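Local structure of flagellin B1 (Methanocaldococcus jannaschii DSM 2661, 5YA6) at residues B[26-38]-B[112-125]. The protein is an archaeal flagellin, a structural subunit that probably assembles into the archaellum filament and carries a bound calcium ion. Sequence-based numbering, arbitrary orientation. Where two conformers were deposited one is given.
Sequences LGGIDKLAIYITP and INKGDIAVLLVNAN. With CA (calcium ion), chain D.
Val-119 lays its CG2 methyl on the ring of Tyr-35, its partner in a non-hydrogen-bonded pair: the CH-pi contact has CG2 3.7 Å from the centroid of the Tyr-35 ring and 8° off the ring normal. From CB, which meets CD2 and CE2 of that ring, the valine forks; CG1 sits between the backbone N and the carbonyl carbon (chi1 62°), which puts CG2 anti to the N and over the ring, where it also reaches CB of Ala-33 at 3.6 Å. A beta-branched residue suits a strand and offers a methyl close to the backbone, and the single methyl of Ala-33 lets it come in close. Ile-117 CG2 approaches the edge of the same ring, which also stacks with His-174 of the C-terminal histidine tag.

Strands 28-38 and 117-123 are antiparallel, neighbouring interior strands of the large mixed sheet of the flagellin's globular beta domain, flanked by strands 13-23 and 94-99. Hydrogen-bonded pairs Leu-32 with Val-122, Ile-34 with Leu-120 and Ile-36 with Ala-118 join them, and their apolar side chains share the other face. There Leu-120 CG packs 4.1 Å from Ile-36 CG1, while strand 150-155 touches Leu-32, Ile-34 and Ile-36.

Beyond the regular pairing, Thr-37 donates its hydroxyl, OG1, to the carbonyl O of Asp-116 at 2.6 Å, and the Pro-38 ring rests CD on Ile-112 CD1. The type II turn from Asn-113 to Asp-116 uses Gly-115 where phi is positive. Asn-113 OD1 and both carboxylate oxygens of Asp-116 bind calcium, alongside Asp-102, Asp-104 and Ser-106. At the far end, Asn-123 OD1 caps the short helix through Ala-126 N, and Asn-125 N donates to Asp-30 O at 3.0 Å.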
ATOM      1  N   LEU B  26       6.469 -24.623  -3.360  1.00 15.81           N
ATOM      2  CA  LEU B  26       7.110 -23.368  -3.684  1.00 14.59           C
ATOM      3  C   LEU B  26       7.434 -22.538  -2.446  1.00 14.99           C
ATOM      4  O   LEU B  26       8.025 -21.468  -2.563  1.00 16.67           O
ATOM      5  CB  LEU B  26       6.190 -22.575  -4.615  1.00 14.77           C
ATOM      6  CG  LEU B  26       6.054 -23.082  -6.076  1.00 17.47           C
ATOM      7  CD1 LEU B  26       5.023 -22.229  -6.809  1.00 16.49           C
ATOM      8  CD2 LEU B  26       7.394 -23.080  -6.743  1.00 18.38           C
ATOM      9  N   GLY B  27       6.978 -23.012  -1.298  1.00 16.31           N
ATOM     10  CA  GLY B  27       7.331 -22.444   0.021  1.00 17.46           C
ATOM     11  C   GLY B  27       6.591 -21.184   0.400  1.00 16.04           C
ATOM     12  O   GLY B  27       7.132 -20.354   1.168  1.00 19.78           O
ATOM     13  N   GLY B  28       5.420 -20.998  -0.186  1.00 14.95           N
ATOM     14  CA  GLY B  28       4.707 -19.743  -0.014  1.00 14.27           C
ATOM     15  C   GLY B  28       3.443 -19.562  -0.797  1.00 13.53           C
ATOM     16  O   GLY B  28       2.975 -20.478  -1.498  1.00 13.86           O
ATOM     17  N   ILE B  29       2.923 -18.333  -0.730  1.00 11.90           N
ATOM     18  CA  ILE B  29       1.750 -17.991  -1.487  1.00 12.46           C
ATOM     19  C   ILE B  29       2.096 -17.656  -2.946  1.00 12.61           C
ATOM     20  O   ILE B  29       2.856 -16.706  -3.192  1.00 11.71           O
ATOM     21  CB  ILE B  29       0.941 -16.878  -0.777  1.00 13.84           C
ATOM     22  CG1 ILE B  29       0.368 -17.496   0.516  1.00 15.55           C
ATOM     23  CG2 ILE B  29      -0.114 -16.262  -1.700  1.00 13.44           C
ATOM     24  CD1 ILE B  29      -0.329 -16.510   1.370  1.00 17.27           C
ATOM     25  N   ASP B  30       1.598 -18.457  -3.877  1.00 12.01           N
ATOM     26  CA  ASP B  30       1.960 -18.253  -5.270  1.00 12.63           C
ATOM     27  C   ASP B  30       0.900 -17.479  -6.048  1.00 12.73           C
ATOM     28  O   ASP B  30       1.175 -17.004  -7.118  1.00 13.06           O
ATOM     29  CB  ASP B  30       2.272 -19.595  -5.951  1.00 13.57           C
ATOM     30  CG  ASP B  30       1.050 -20.493  -6.042  1.00 14.35           C
ATOM     31  OD1 ASP B  30       0.456 -20.730  -5.004  1.00 15.86           O
ATOM     32  OD2 ASP B  30       0.651 -20.948  -7.147  1.00 15.98           O
ATOM     33  N   LYS B  31      -0.331 -17.401  -5.537  1.00 12.67           N
ATOM     34  CA  LYS B  31      -1.421 -16.771  -6.222  1.00 11.79           C
ATOM     35  C   LYS B  31      -2.292 -16.005  -5.238  1.00 11.84           C
ATOM     36  O   LYS B  31      -2.431 -16.436  -4.024  1.00 12.45           O
ATOM     37  CB  LYS B  31      -2.297 -17.770  -6.975  1.00 13.48           C
ATOM     38  CG  LYS B  31      -1.674 -18.467  -8.172  1.00 15.52           C
ATOM     39  CD  LYS B  31      -2.687 -19.470  -8.733  1.00 18.43           C
ATOM     40  CE  LYS B  31      -2.290 -19.887 -10.092  1.00 23.77           C
ATOM     41  NZ  LYS B  31      -3.259 -20.909 -10.624  1.00 27.45           N
ATOM     42  N   LEU B  32      -2.841 -14.883  -5.713  1.00 11.61           N
ATOM     43  CA  LEU B  32      -3.732 -13.993  -4.908  1.00 11.37           C
ATOM     44  C   LEU B  32      -5.061 -13.877  -5.626  1.00 13.24           C
ATOM     45  O   LEU B  32      -5.110 -13.828  -6.853  1.00 13.48           O
ATOM     46  CB  LEU B  32      -3.164 -12.584  -4.697  1.00 12.20           C
ATOM     47  CG  LEU B  32      -1.834 -12.517  -3.965  1.00 13.40           C
ATOM     48  CD1 LEU B  32      -1.251 -11.147  -4.081  1.00 14.59           C
ATOM     49  CD2 LEU B  32      -2.000 -12.939  -2.510  1.00 12.64           C
ATOM     50  N   ALA B  33      -6.125 -13.721  -4.866  1.00 11.85           N
ATOM     51  CA  ALA B  33      -7.446 -13.444  -5.389  1.00 12.22           C
ATOM     52  C   ALA B  33      -7.977 -12.239  -4.608  1.00 12.95           C
ATOM     53  O   ALA B  33      -8.238 -12.331  -3.364  1.00 13.56           O
ATOM     54  CB  ALA B  33      -8.354 -14.665  -5.234  1.00 12.57           C
ATOM     55  N   ILE B  34      -8.123 -11.094  -5.318  1.00 11.49           N
ATOM     56  CA  ILE B  34      -8.510  -9.838  -4.657  1.00 11.12           C
ATOM     57  C   ILE B  34      -9.941  -9.531  -5.003  1.00 10.70           C
ATOM     58  O   ILE B  34     -10.280  -9.280  -6.193  1.00 12.10           O
ATOM     59  CB  ILE B  34      -7.582  -8.681  -5.093  1.00 11.35           C
ATOM     60  CG1 ILE B  34      -6.134  -9.057  -4.775  1.00 11.01           C
ATOM     61  CG2 ILE B  34      -8.044  -7.362  -4.524  1.00 10.73           C
ATOM     62  CD1 ILE B  34      -5.117  -8.190  -5.525  1.00 11.42           C
ATOM     63  N   TYR B  35     -10.809  -9.573  -4.012  1.00 10.82           N
ATOM     64  CA  TYR B  35     -12.252  -9.398  -4.256  1.00 11.39           C
ATOM     65  C   TYR B  35     -12.655  -7.941  -4.112  1.00 11.92           C
ATOM     66  O   TYR B  35     -12.229  -7.251  -3.198  1.00 11.41           O
ATOM     67  CB  TYR B  35     -13.106 -10.233  -3.334  1.00 12.90           C
ATOM     68  CG  TYR B  35     -12.877 -11.740  -3.541  1.00 13.19           C
ATOM     69  CD1 TYR B  35     -11.802 -12.411  -3.004  1.00 13.85           C
ATOM     70  CD2 TYR B  35     -13.804 -12.502  -4.241  1.00 15.38           C
ATOM     71  CE1 TYR B  35     -11.595 -13.767  -3.205  1.00 13.09           C
ATOM     72  CE2 TYR B  35     -13.609 -13.867  -4.451  1.00 14.55           C
ATOM     73  CZ  TYR B  35     -12.527 -14.504  -3.909  1.00 14.33           C
ATOM     74  OH  TYR B  35     -12.346 -15.866  -4.161  1.00 16.03           O
ATOM     75  N   ILE B  36     -13.389  -7.500  -5.136  1.00 10.55           N
ATOM     76  CA  ILE B  36     -13.750  -6.097  -5.396  0.50 11.98           C
ATOM     77  C   ILE B  36     -15.277  -5.937  -5.608  1.00 11.63           C
ATOM     78  O   ILE B  36     -15.887  -6.765  -6.264  1.00 12.53           O
ATOM     79  CB  ILE B  36     -13.045  -5.620  -6.674  0.50 11.59           C
ATOM     80  CG1 ILE B  36     -11.505  -5.698  -6.502  0.50 12.47           C
ATOM     81  CG2 ILE B  36     -13.549  -4.259  -7.092  0.50 12.03           C
ATOM     82  CD1 ILE B  36     -10.954  -4.712  -5.479  0.50 12.34           C
ATOM     83  N   THR B  37     -15.865  -4.880  -5.070  1.00 12.35           N
ATOM     84  CA  THR B  37     -17.247  -4.513  -5.313  1.00 13.37           C
ATOM     85  C   THR B  37     -17.320  -2.984  -5.355  1.00 13.79           C
ATOM     86  O   THR B  37     -16.508  -2.315  -4.722  1.00 14.00           O
ATOM     87  CB  THR B  37     -18.218  -5.096  -4.254  1.00 14.60           C
ATOM     88  OG1 THR B  37     -19.591  -5.035  -4.708  1.00 15.37           O
ATOM     89  CG2 THR B  37     -18.118  -4.352  -2.958  1.00 13.65           C
ATOM     90  N   PRO B  38     -18.274  -2.422  -6.074  1.00 12.81           N
ATOM     91  CA  PRO B  38     -18.391  -0.942  -6.033  1.00 14.39           C
ATOM     92  C   PRO B  38     -18.766  -0.411  -4.639  1.00 14.51           C
ATOM     93  O   PRO B  38     -19.491  -1.064  -3.901  1.00 15.93           O
ATOM     94  CB  PRO B  38     -19.477  -0.625  -7.051  1.00 13.95           C
ATOM     95  CG  PRO B  38     -19.480  -1.821  -7.990  1.00 15.19           C
ATOM     96  CD  PRO B  38     -19.172  -2.993  -7.069  1.00 13.29           C
ATOM     97  N   ILE B 112     -18.174  -2.835 -14.122  1.00 13.27           N
ATOM     98  CA  ILE B 112     -18.658  -3.274 -12.789  1.00 12.88           C
ATOM     99  C   ILE B 112     -19.725  -2.283 -12.308  1.00 14.36           C
ATOM    100  O   ILE B 112     -19.494  -1.085 -12.377  1.00 14.65           O
ATOM    101  CB  ILE B 112     -17.508  -3.453 -11.735  1.00 13.09           C
ATOM    102  CG1 ILE B 112     -17.929  -4.325 -10.557  1.00 13.23           C
ATOM    103  CG2 ILE B 112     -16.843  -2.132 -11.341  1.00 13.25           C
ATOM    104  CD1 ILE B 112     -16.837  -4.667  -9.605  1.00 13.66           C
ATOM    105  N   ASN B 113     -20.893  -2.799 -11.945  1.00 15.48           N
ATOM    106  CA  ASN B 113     -21.977  -1.935 -11.494  1.00 16.46           C
ATOM    107  C   ASN B 113     -22.654  -2.463 -10.282  1.00 18.35           C
ATOM    108  O   ASN B 113     -22.235  -3.400  -9.691  1.00 16.99           O
ATOM    109  CB  ASN B 113     -22.876  -1.543 -12.662  1.00 17.78           C
ATOM    110  CG  ASN B 113     -23.623  -2.688 -13.271  1.00 18.57           C
ATOM    111  OD1 ASN B 113     -23.726  -3.732 -12.704  1.00 18.51           O
ATOM    112  ND2 ASN B 113     -24.138  -2.484 -14.474  1.00 20.90           N
ATOM    113  N   LYS B 114     -23.648  -1.726  -9.825  1.00 21.11           N
ATOM    114  CA  LYS B 114     -24.237  -1.998  -8.537  1.00 21.47           C
ATOM    115  C   LYS B 114     -24.493  -3.489  -8.269  1.00 21.03           C
ATOM    116  O   LYS B 114     -25.165  -4.178  -9.074  1.00 22.32           O
ATOM    117  CB  LYS B 114     -25.568  -1.206  -8.439  1.00 22.50           C
ATOM    118  CG  LYS B 114     -26.315  -1.504  -7.145  1.00 24.00           C
ATOM    119  CD  LYS B 114     -27.578  -0.662  -7.032  1.00 27.85           C
ATOM    120  CE  LYS B 114     -28.376  -1.098  -5.798  1.00 30.58           C
ATOM    121  NZ  LYS B 114     -29.585  -0.262  -5.594  1.00 35.57           N
ATOM    122  N   GLY B 115     -24.028  -3.929  -7.117  1.00 20.27           N
ATOM    123  CA  GLY B 115     -24.197  -5.277  -6.637  1.00 21.07           C
ATOM    124  C   GLY B 115     -23.116  -6.268  -7.091  1.00 20.46           C
ATOM    125  O   GLY B 115     -23.046  -7.393  -6.565  1.00 21.08           O
ATOM    126  N   ASP B 116     -22.306  -5.894  -8.064  1.00 16.25           N
ATOM    127  CA  ASP B 116     -21.377  -6.839  -8.683  1.00 14.56           C
ATOM    128  C   ASP B 116     -20.256  -7.187  -7.751  1.00 15.82           C
ATOM    129  O   ASP B 116     -19.845  -6.337  -6.961  1.00 15.91           O
ATOM    130  CB  ASP B 116     -20.747  -6.298  -9.968  1.00 15.63           C
ATOM    131  CG  ASP B 116     -21.704  -6.218 -11.158  1.00 15.24           C
ATOM    132  OD1 ASP B 116     -22.887  -6.683 -11.094  1.00 16.90           O
ATOM    133  OD2 ASP B 116     -21.224  -5.700 -12.173  1.00 14.20           O
ATOM    134  N   ILE B 117     -19.729  -8.401  -7.896  1.00 14.59           N
ATOM    135  CA  ILE B 117     -18.487  -8.783  -7.237  1.00 14.11           C
ATOM    136  C   ILE B 117     -17.579  -9.341  -8.324  1.00 13.24           C
ATOM    137  O   ILE B 117     -17.966 -10.237  -9.083  1.00 14.03           O
ATOM    138  CB  ILE B 117     -18.643  -9.807  -6.078  1.00 15.20           C
ATOM    139  CG1 ILE B 117     -19.625  -9.275  -5.046  1.00 16.94           C
ATOM    140  CG2 ILE B 117     -17.283 -10.130  -5.433  1.00 16.53           C
ATOM    141  CD1 ILE B 117     -19.995 -10.352  -4.010  1.00 19.44           C
ATOM    142  N   ALA B 118     -16.345  -8.838  -8.357  1.00 12.63           N
ATOM    143  CA  ALA B 118     -15.337  -9.360  -9.235  1.00 11.52           C
ATOM    144  C   ALA B 118     -14.164  -9.839  -8.401  1.00 11.79           C
ATOM    145  O   ALA B 118     -13.964  -9.372  -7.288  1.00 12.80           O
ATOM    146  CB  ALA B 118     -14.855  -8.328 -10.224  1.00 12.87           C
ATOM    147  N   VAL B 119     -13.347 -10.731  -8.954  1.00 10.98           N
ATOM    148  CA  VAL B 119     -12.101 -11.119  -8.282  1.00 12.62           C
ATOM    149  C   VAL B 119     -10.953 -10.835  -9.223  1.00 11.47           C
ATOM    150  O   VAL B 119     -11.060 -11.041 -10.445  1.00 12.68           O
ATOM    151  CB  VAL B 119     -12.168 -12.599  -7.804  1.00 12.97           C
ATOM    152  CG1 VAL B 119     -12.325 -13.551  -8.986  1.00 14.19           C
ATOM    153  CG2 VAL B 119     -10.957 -12.946  -6.971  1.00 14.00           C
ATOM    154  N   LEU B 120      -9.836 -10.297  -8.718  1.00 11.40           N
ATOM    155  CA  LEU B 120      -8.636 -10.069  -9.531  1.00 11.23           C
ATOM    156  C   LEU B 120      -7.770 -11.253  -9.232  1.00 11.47           C
ATOM    157  O   LEU B 120      -7.333 -11.455  -8.107  1.00 11.08           O
ATOM    158  CB  LEU B 120      -7.947  -8.748  -9.145  1.00 11.96           C
ATOM    159  CG  LEU B 120      -8.903  -7.558  -9.034  1.00 12.29           C
ATOM    160  CD1 LEU B 120      -8.051  -6.340  -8.656  1.00 12.55           C
ATOM    161  CD2 LEU B 120      -9.688  -7.272 -10.322  1.00 12.75           C
ATOM    162  N   LEU B 121      -7.473 -12.004 -10.269  1.00 11.12           N
ATOM    163  CA  LEU B 121      -6.601 -13.149 -10.179  1.00 11.52           C
ATOM    164  C   LEU B 121      -5.161 -12.697 -10.529  1.00 11.35           C
ATOM    165  O   LEU B 121      -4.859 -12.243 -11.635  1.00 12.33           O
ATOM    166  CB  LEU B 121      -7.133 -14.253 -11.148  1.00 11.91           C
ATOM    167  CG  LEU B 121      -8.606 -14.657 -10.982  1.00 13.49           C
ATOM    168  CD1 LEU B 121      -8.965 -15.626 -12.122  1.00 14.16           C
ATOM    169  CD2 LEU B 121      -8.891 -15.219  -9.597  1.00 13.55           C
ATOM    170  N   VAL B 122      -4.254 -12.895  -9.573  1.00 11.77           N
ATOM    171  CA  VAL B 122      -2.848 -12.488  -9.677  1.00 11.38           C
ATOM    172  C   VAL B 122      -1.902 -13.660  -9.420  1.00 12.16           C
ATOM    173  O   VAL B 122      -2.073 -14.365  -8.420  1.00 11.59           O
ATOM    174  CB  VAL B 122      -2.529 -11.336  -8.665  1.00 12.44           C
ATOM    175  CG1 VAL B 122      -1.061 -10.904  -8.752  1.00 11.81           C
ATOM    176  CG2 VAL B 122      -3.439 -10.154  -8.947  1.00 12.49           C
ATOM    177  N   ASN B 123      -0.971 -13.931 -10.353  1.00 12.45           N
ATOM    178  CA  ASN B 123       0.027 -14.930 -10.117  1.00 14.21           C
ATOM    179  C   ASN B 123       1.171 -14.275  -9.454  1.00 13.48           C
ATOM    180  O   ASN B 123       2.018 -13.613 -10.094  1.00 14.01           O
ATOM    181  CB  ASN B 123       0.538 -15.656 -11.372  1.00 16.20           C
ATOM    182  CG  ASN B 123       1.366 -16.879 -10.977  1.00 16.57           C
ATOM    183  OD1 ASN B 123       2.374 -16.752 -10.331  1.00 15.84           O
ATOM    184  ND2 ASN B 123       0.865 -18.080 -11.269  1.00 21.32           N
ATOM    185  N   ALA B 124       1.175 -14.346  -8.127  1.00 14.61           N
ATOM    186  CA  ALA B 124       2.250 -13.692  -7.354  1.00 13.28           C
ATOM    187  C   ALA B 124       3.625 -14.251  -7.636  1.00 15.25           C
ATOM    188  O   ALA B 124       4.594 -13.505  -7.611  1.00 13.24           O
ATOM    189  CB  ALA B 124       1.955 -13.825  -5.864  1.00 13.63           C
ATOM    190  N   ASN B 125       3.725 -15.569  -7.884  1.00 16.21           N
ATOM    191  CA  ASN B 125       4.970 -16.199  -8.248  1.00 19.46           C
ATOM    192  C   ASN B 125       5.559 -15.533  -9.505  1.00 17.16           C
ATOM    193  O   ASN B 125       6.760 -15.259  -9.567  1.00 18.33           O
ATOM    194  CB  ASN B 125       4.711 -17.709  -8.430  1.00 20.15           C
ATOM    195  CG  ASN B 125       5.935 -18.515  -8.619  1.00 25.27           C
ATOM    196  OD1 ASN B 125       6.874 -18.483  -7.827  1.00 28.62           O
ATOM    197  ND2 ASN B 125       5.939 -19.310  -9.693  1.00 27.13           N
TER
HETATM  198 CA    CA D 301     -23.327  -5.972 -13.322  1.00 17.45          CA
HETATM  199  O   HOH W   1     -25.547  -6.296 -12.341  1.00 18.74           O